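Thiol:disulfide interchange protein (Klebsiella pneumoniae, PDB 6DXN) probably acts as a periplasmic oxidoreductase of the DsbA type, a thioredoxin-fold enzyme expected to exchange disulfides with its protein substrates. Local coordinates at residues A[37-40]-A[41-45]; A[47-50]-A[51-55]; A[182-185]-A[186-190]. All blocks are in the same frame, centred on the assembly; numbering follows the deposited sequence.

How the contacts relate
All three contacts are local. Contact 1 turns the chain from helix 34-41 into helix 45-52; contacts 2 and 3 lie at the ends of single helices. Partly buried, contact 1 combines a backbone carbonyl shared by several N-H groups with a valine methyl over a phenylalanine ring. Contact 2, ending helix 45-52, is the surface member: backbone bonds dominate and a single aliphatic pair faces inward. Contact 3, ending helix 173-188, is partly buried and mostly leucine and valine. Contacts 2 and 3 touch: Ile49 and Leu53 pack on Val184 and Leu188, and Arg52 reaches Asn182. Contact 1 meets the same long helix farther back, its centre about 20 Å from that of contact 3.

Contact 1: A[37-40]-A[41-45]; sequences YAFA and ERINV
Phe39 and Val45 meet face-on at this helix end: CG2 of Val45 sits over one face of the Phe39 ring, 3.6 Å from the ring centroid and only 11° off the normal, a CH-pi contact. Val45 CB lies close to Phe39 CD2. Ile43 runs alongside Phe39 and meets the ring obliquely, its CD1 3.6 Å from Phe39 CE1. With CG1 of Ile43 beside its own backbone N (chi1 -54°) and the chain then extended, this branch passes Ala38 CB, 4.0 Å from CG1, before its end meets the ring.

A second pair lies along the helix. Tyr37 and Glu41 point the same way, and Tyr37 CE1 rests 3.7 Å from Glu41 CB; farther out the glutamate bends at chi2 (-81°), which brings OE1 over one face of the tyrosine ring.

What places Ile43 and Val45 is the way the backbone leaves the helix. Ala38 O is gripped by two N-H groups from opposite faces of its carbonyl plane, Arg42 N at 2.8 Å and Ile43 N at 2.6 Å, with a weak third bond from Asn44 N at 3.3 Å. The chain widens round one oxygen, with i+4, i+5 and weak i+6 donors, then turns at Asn44, which has positive phi, so that Val45 begins the next helix against the Phe39 ring.

Helix 34-41 starts at the predicted redox-active CxxC of the thioredoxin fold, and Tyr37 lies near those cysteines. On one flank Tyr37 packs on helix 87-99, its ring meeting that of Phe95 at a shallow angle; on another, Phe39, Ile43 and Val45 press against helix 173-188 through Tyr173, Tyr176 and Met180.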
# COMPACT_ATOMS: atom_id res chain seq x y z
N TYR A 37 6.18 6.69 -2.36
CA TYR A 37 6.98 6.36 -3.53
C TYR A 37 8.32 5.77 -3.08
O TYR A 37 8.74 4.72 -3.59
CB TYR A 37 7.12 7.61 -4.41
CG TYR A 37 7.87 7.44 -5.70
CD1 TYR A 37 7.90 6.23 -6.37
CD2 TYR A 37 8.44 8.54 -6.32
CE1 TYR A 37 8.55 6.10 -7.59
CE2 TYR A 37 9.09 8.43 -7.54
CZ TYR A 37 9.14 7.20 -8.18
OH TYR A 37 9.78 7.10 -9.38
N ALA A 38 8.97 6.44 -2.12
CA ALA A 38 10.29 6.01 -1.61
C ALA A 38 10.20 4.59 -1.01
O ALA A 38 11.11 3.76 -1.20
CB ALA A 38 10.81 7.01 -0.59
N PHE A 39 9.09 4.30 -0.33
CA PHE A 39 8.87 2.98 0.28
C PHE A 39 8.78 1.87 -0.79
O PHE A 39 9.18 0.73 -0.55
CB PHE A 39 7.64 3.03 1.18
CG PHE A 39 7.96 3.45 2.59
CD1 PHE A 39 8.76 4.56 2.85
CD2 PHE A 39 7.44 2.75 3.66
CE1 PHE A 39 9.06 4.92 4.15
CE2 PHE A 39 7.73 3.13 4.97
CZ PHE A 39 8.54 4.22 5.20
N ALA A 40 8.28 2.23 -1.98
CA ALA A 40 8.11 1.24 -3.03
C ALA A 40 9.28 1.22 -4.02
O ALA A 40 9.45 0.22 -4.70
CB ALA A 40 6.82 1.52 -3.77
N GLU A 41 10.09 2.30 -4.08
CA GLU A 41 11.12 2.38 -5.14
C GLU A 41 12.51 2.83 -4.65
O GLU A 41 13.51 2.42 -5.25
CB GLU A 41 10.58 3.33 -6.23
CG GLU A 41 11.50 3.50 -7.44
CD GLU A 41 12.65 4.49 -7.28
OE1 GLU A 41 12.54 5.41 -6.44
OE2 GLU A 41 13.66 4.33 -7.99
N ARG A 42 12.58 3.66 -3.60
CA ARG A 42 13.90 4.20 -3.14
C ARG A 42 14.41 3.43 -1.91
O ARG A 42 15.49 2.86 -1.96
CB ARG A 42 13.82 5.69 -2.79
CG ARG A 42 15.15 6.28 -2.32
CD ARG A 42 15.07 7.75 -1.92
NE ARG A 42 14.58 8.58 -3.02
CZ ARG A 42 15.33 8.99 -4.04
NH1 ARG A 42 16.60 8.65 -4.10
NH2 ARG A 42 14.79 9.74 -4.99
N ILE A 43 13.66 3.50 -0.81
CA ILE A 43 14.01 2.82 0.44
C ILE A 43 13.81 1.31 0.24
O ILE A 43 14.55 0.50 0.77
CB ILE A 43 13.17 3.33 1.63
CG1 ILE A 43 13.25 4.85 1.77
CG2 ILE A 43 13.57 2.61 2.92
CD1 ILE A 43 12.38 5.42 2.87
N ASN A 44 12.76 0.97 -0.53
CA ASN A 44 12.44 -0.41 -0.81
C ASN A 44 12.04 -1.12 0.49
O ASN A 44 12.50 -2.22 0.79
CB ASN A 44 13.55 -1.09 -1.61
CG ASN A 44 13.55 -0.63 -3.05
OD1 ASN A 44 12.50 -0.57 -3.69
ND2 ASN A 44 14.72 -0.31 -3.58
N VAL A 45 11.18 -0.44 1.25
CA VAL A 45 10.61 -1.00 2.45
C VAL A 45 9.69 -2.16 2.05
O VAL A 45 9.60 -3.17 2.74
CB VAL A 45 9.82 0.05 3.25
CG1 VAL A 45 9.01 -0.57 4.37
CG2 VAL A 45 10.70 1.17 3.76

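Contact 2: A[47-50]-A[51-55]; sequences TAIR and KRLPD
Ile49 and Leu53 form the apolar part of this helix end, lying side by side and pointing the same way, with Ile49 CG2 4.2 Å from Leu53 CD2. Leu53 also folds back on the backbone: its CG lies beside its own N (chi1 -63°), which places that carbon 3.2 Å from Ile49 O and carries CD1 over Arg50 CA. A second aliphatic contact, of the same length as the first, links Thr47 CG2 and Lys51 CE at 4.2 Å, made possible by the bend in the lysine chain at chi3 (-56°); there the CE methylene does the touching.

The backbone bonds change character along the segment. Lys51 N to Thr47 O, 2.8 Å, is an ordinary alpha-helical i+4 bond. The next two are i+3 bonds: Arg52 N reaches Ile49 O at 3.1 Å, and Leu53 N reaches Arg50 O at 3.2 Å. In both the donor stands well above the carbonyl plane, 69° out of it for Leu53. Helix 45-52, which in the DsbA-like thioredoxin domain follows the helix that begins at the predicted redox-active CxxC, therefore winds more tightly as it ends, before Leu53 extends and leads into Pro54.

Among the polar side chains Thr47, Arg50 and Lys51 are exposed, whereas Arg52 is tied inward: only its first carbons stay close, CG lying 3.2 Å from Ala48 O, while bends at chi2 and chi3 fold the chain and its NH2 hydrogen-bonds to Asn182 OD1 on helix 173-188. That helix also covers Ala48 and Ile49 through Ala177 and Met180, and strand 25-29 receives Ile49 and Leu53 at Leu25.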
# COMPACT_ATOMS: atom_id res chain seq x y z
N THR A 47 9.78 -4.28 -0.72
CA THR A 47 10.46 -5.55 -1.11
C THR A 47 11.05 -6.22 0.15
O THR A 47 10.95 -7.46 0.32
CB THR A 47 11.53 -5.30 -2.18
OG1 THR A 47 10.88 -4.80 -3.34
CG2 THR A 47 12.31 -6.54 -2.55
N ALA A 48 11.64 -5.41 1.03
CA ALA A 48 12.25 -5.92 2.26
C ALA A 48 11.23 -6.76 3.05
O ALA A 48 11.49 -7.91 3.43
CB ALA A 48 12.79 -4.76 3.07
N ILE A 49 10.06 -6.17 3.28
CA ILE A 49 8.97 -6.83 4.01
C ILE A 49 8.56 -8.13 3.29
O ILE A 49 8.46 -9.18 3.94
CB ILE A 49 7.79 -5.85 4.18
CG1 ILE A 49 8.16 -4.68 5.09
CG2 ILE A 49 6.55 -6.58 4.70
CD1 ILE A 49 7.13 -3.57 5.14
N ARG A 50 8.34 -8.07 1.97
CA ARG A 50 7.84 -9.25 1.20
C ARG A 50 8.84 -10.41 1.23
O ARG A 50 8.45 -11.57 1.34
CB ARG A 50 7.61 -8.94 -0.28
CG ARG A 50 6.42 -8.03 -0.55
CD ARG A 50 6.17 -7.98 -2.04
NE ARG A 50 5.21 -6.96 -2.37
CZ ARG A 50 5.53 -5.72 -2.76
NH1 ARG A 50 6.79 -5.37 -2.90
NH2 ARG A 50 4.57 -4.86 -3.00
N LYS A 51 10.11 -10.06 1.10
CA LYS A 51 11.22 -11.00 1.09
C LYS A 51 11.24 -11.84 2.38
O LYS A 51 11.75 -12.96 2.37
CB LYS A 51 12.51 -10.18 0.96
CG LYS A 51 13.81 -10.97 0.86
CD LYS A 51 15.01 -10.05 0.66
CE LYS A 51 14.86 -9.17 -0.56
NZ LYS A 51 16.05 -8.32 -0.78
N ARG A 52 10.63 -11.31 3.45
CA ARG A 52 10.66 -11.95 4.79
C ARG A 52 9.32 -12.60 5.18
O ARG A 52 9.25 -13.25 6.23
CB ARG A 52 10.99 -10.89 5.84
CG ARG A 52 12.29 -10.14 5.58
CD ARG A 52 13.53 -10.94 5.91
NE ARG A 52 13.63 -11.20 7.34
CZ ARG A 52 14.03 -10.31 8.24
NH1 ARG A 52 14.32 -9.07 7.87
NH2 ARG A 52 14.13 -10.64 9.51
N LEU A 53 8.27 -12.42 4.37
CA LEU A 53 6.94 -12.95 4.71
C LEU A 53 6.85 -14.44 4.35
O LEU A 53 7.63 -14.94 3.55
CB LEU A 53 5.84 -12.20 3.95
CG LEU A 53 5.66 -10.71 4.23
CD1 LEU A 53 4.60 -10.13 3.31
CD2 LEU A 53 5.31 -10.44 5.68
N PRO A 54 5.90 -15.19 4.96
CA PRO A 54 5.64 -16.58 4.57
C PRO A 54 4.80 -16.60 3.27
O PRO A 54 4.19 -15.60 2.91
CB PRO A 54 4.86 -17.18 5.75
CG PRO A 54 4.98 -16.14 6.86
CD PRO A 54 5.13 -14.81 6.15
N ASP A 55 4.74 -17.77 2.62
CA ASP A 55 4.06 -17.97 1.33
C ASP A 55 2.55 -17.68 1.38
O ASP A 55 2.00 -17.19 0.39
CB ASP A 55 4.29 -19.38 0.80
CG ASP A 55 5.71 -19.63 0.32
OD1 ASP A 55 6.52 -18.67 0.39
OD2 ASP A 55 5.99 -20.76 -0.12

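Contact 3: A[182-185]-A[186-190]; sequences NLVL and FLLNK
The last two turns of helix 173-188 carry this contact, where Leu183, Val184, Leu187 and Leu188 turn an aliphatic surface inward. Val184 and Leu188, one turn apart, lie side by side and point the same way, with Val184 CG1 3.9 Å from Leu188 CD1. Leu183 meets Leu187 at a slant, CD1 to CG at 4.2 Å: its CG is swung away from its backbone N (chi1 172°), bringing CD1 along the helix toward the next turn. Leu185 CD2 also comes to 4.3 Å from Leu188 CD1, so that methyl has aliphatic neighbours in both Val184 and Leu185.

In this thioredoxin-fold protein the helix lies against the sheet: Leu187 packs on Tyr161 and Ile163 of strand 161-163 and on Phe12 of strand 12-14, while Leu188 reaches Val157. Phe186 packs on Phe12 and meets Tyr6 edge-to-face.

The i+4 backbone bonds continue to Asn189. Phe186 N binds Asn182 O at 2.9 Å, and Leu188 N binds Val184 O at the same length. Between them Leu187 N bonds to Leu183 O at 3.0 Å and makes a weak second bond to Val184 O. Asn189 N closes the series on Leu185 O at 3.0 Å, and Asn189 is the first residue to leave helical angles.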
# COMPACT_ATOMS: atom_id res chain seq x y z
N ASN A 182 11.70 -6.40 10.13
CA ASN A 182 11.91 -7.08 11.42
C ASN A 182 10.73 -6.74 12.35
O ASN A 182 10.15 -7.65 12.94
CB ASN A 182 13.26 -6.73 12.03
CG ASN A 182 14.42 -7.44 11.36
OD1 ASN A 182 14.24 -8.47 10.70
ND2 ASN A 182 15.62 -6.93 11.55
N LEU A 183 10.40 -5.45 12.45
CA LEU A 183 9.28 -4.98 13.29
C LEU A 183 7.96 -5.62 12.81
O LEU A 183 7.17 -6.09 13.64
CB LEU A 183 9.18 -3.46 13.26
CG LEU A 183 7.95 -2.85 13.94
CD1 LEU A 183 7.86 -3.27 15.40
CD2 LEU A 183 7.95 -1.34 13.83
N VAL A 184 7.73 -5.62 11.49
CA VAL A 184 6.51 -6.23 10.95
C VAL A 184 6.41 -7.68 11.45
O VAL A 184 5.37 -8.10 11.97
CB VAL A 184 6.44 -6.15 9.41
CG1 VAL A 184 5.50 -7.19 8.80
CG2 VAL A 184 6.05 -4.76 8.94
N LEU A 185 7.51 -8.43 11.31
CA LEU A 185 7.51 -9.84 11.72
C LEU A 185 7.22 -9.96 13.22
O LEU A 185 6.44 -10.82 13.62
CB LEU A 185 8.85 -10.48 11.35
CG LEU A 185 9.02 -10.83 9.88
CD1 LEU A 185 10.36 -11.50 9.64
CD2 LEU A 185 7.89 -11.72 9.40
N PHE A 186 7.86 -9.10 14.02
CA PHE A 186 7.70 -9.05 15.47
C PHE A 186 6.22 -8.87 15.82
O PHE A 186 5.74 -9.39 16.83
CB PHE A 186 8.54 -7.92 16.08
CG PHE A 186 8.31 -7.67 17.55
CD1 PHE A 186 7.29 -6.83 17.97
CD2 PHE A 186 9.13 -8.25 18.51
CE1 PHE A 186 7.08 -6.60 19.32
CE2 PHE A 186 8.92 -8.01 19.86
CZ PHE A 186 7.89 -7.19 20.26
N LEU A 187 5.49 -8.14 14.97
CA LEU A 187 4.08 -7.89 15.23
C LEU A 187 3.21 -9.06 14.77
O LEU A 187 2.22 -9.36 15.41
CB LEU A 187 3.67 -6.57 14.56
CG LEU A 187 4.22 -5.32 15.24
CD1 LEU A 187 3.82 -4.07 14.47
CD2 LEU A 187 3.75 -5.22 16.68
N LEU A 188 3.58 -9.71 13.65
CA LEU A 188 2.80 -10.84 13.14
C LEU A 188 2.89 -12.03 14.10
O LEU A 188 1.95 -12.81 14.21
CB LEU A 188 3.32 -11.24 11.75
CG LEU A 188 2.93 -10.31 10.60
CD1 LEU A 188 3.74 -10.64 9.36
CD2 LEU A 188 1.44 -10.40 10.32
N ASN A 189 4.03 -12.14 14.80
CA ASN A 189 4.33 -13.23 15.73
C ASN A 189 3.94 -12.86 17.16
O ASN A 189 4.53 -13.38 18.12
CB ASN A 189 5.83 -13.59 15.72
CG ASN A 189 6.40 -13.82 14.34
OD1 ASN A 189 5.68 -13.76 13.34
ND2 ASN A 189 7.70 -14.07 14.27
N LYS A 190 2.96 -11.98 17.31
CA LYS A 190 2.53 -11.53 18.63
C LYS A 190 1.27 -12.28 19.07
O LYS A 190 0.38 -12.53 18.25
CB LYS A 190 2.29 -10.02 18.62
CG LYS A 190 1.73 -9.44 19.91
CD LYS A 190 1.74 -7.94 19.97
CE LYS A 190 3.14 -7.37 20.03
NZ LYS A 190 3.11 -5.89 20.08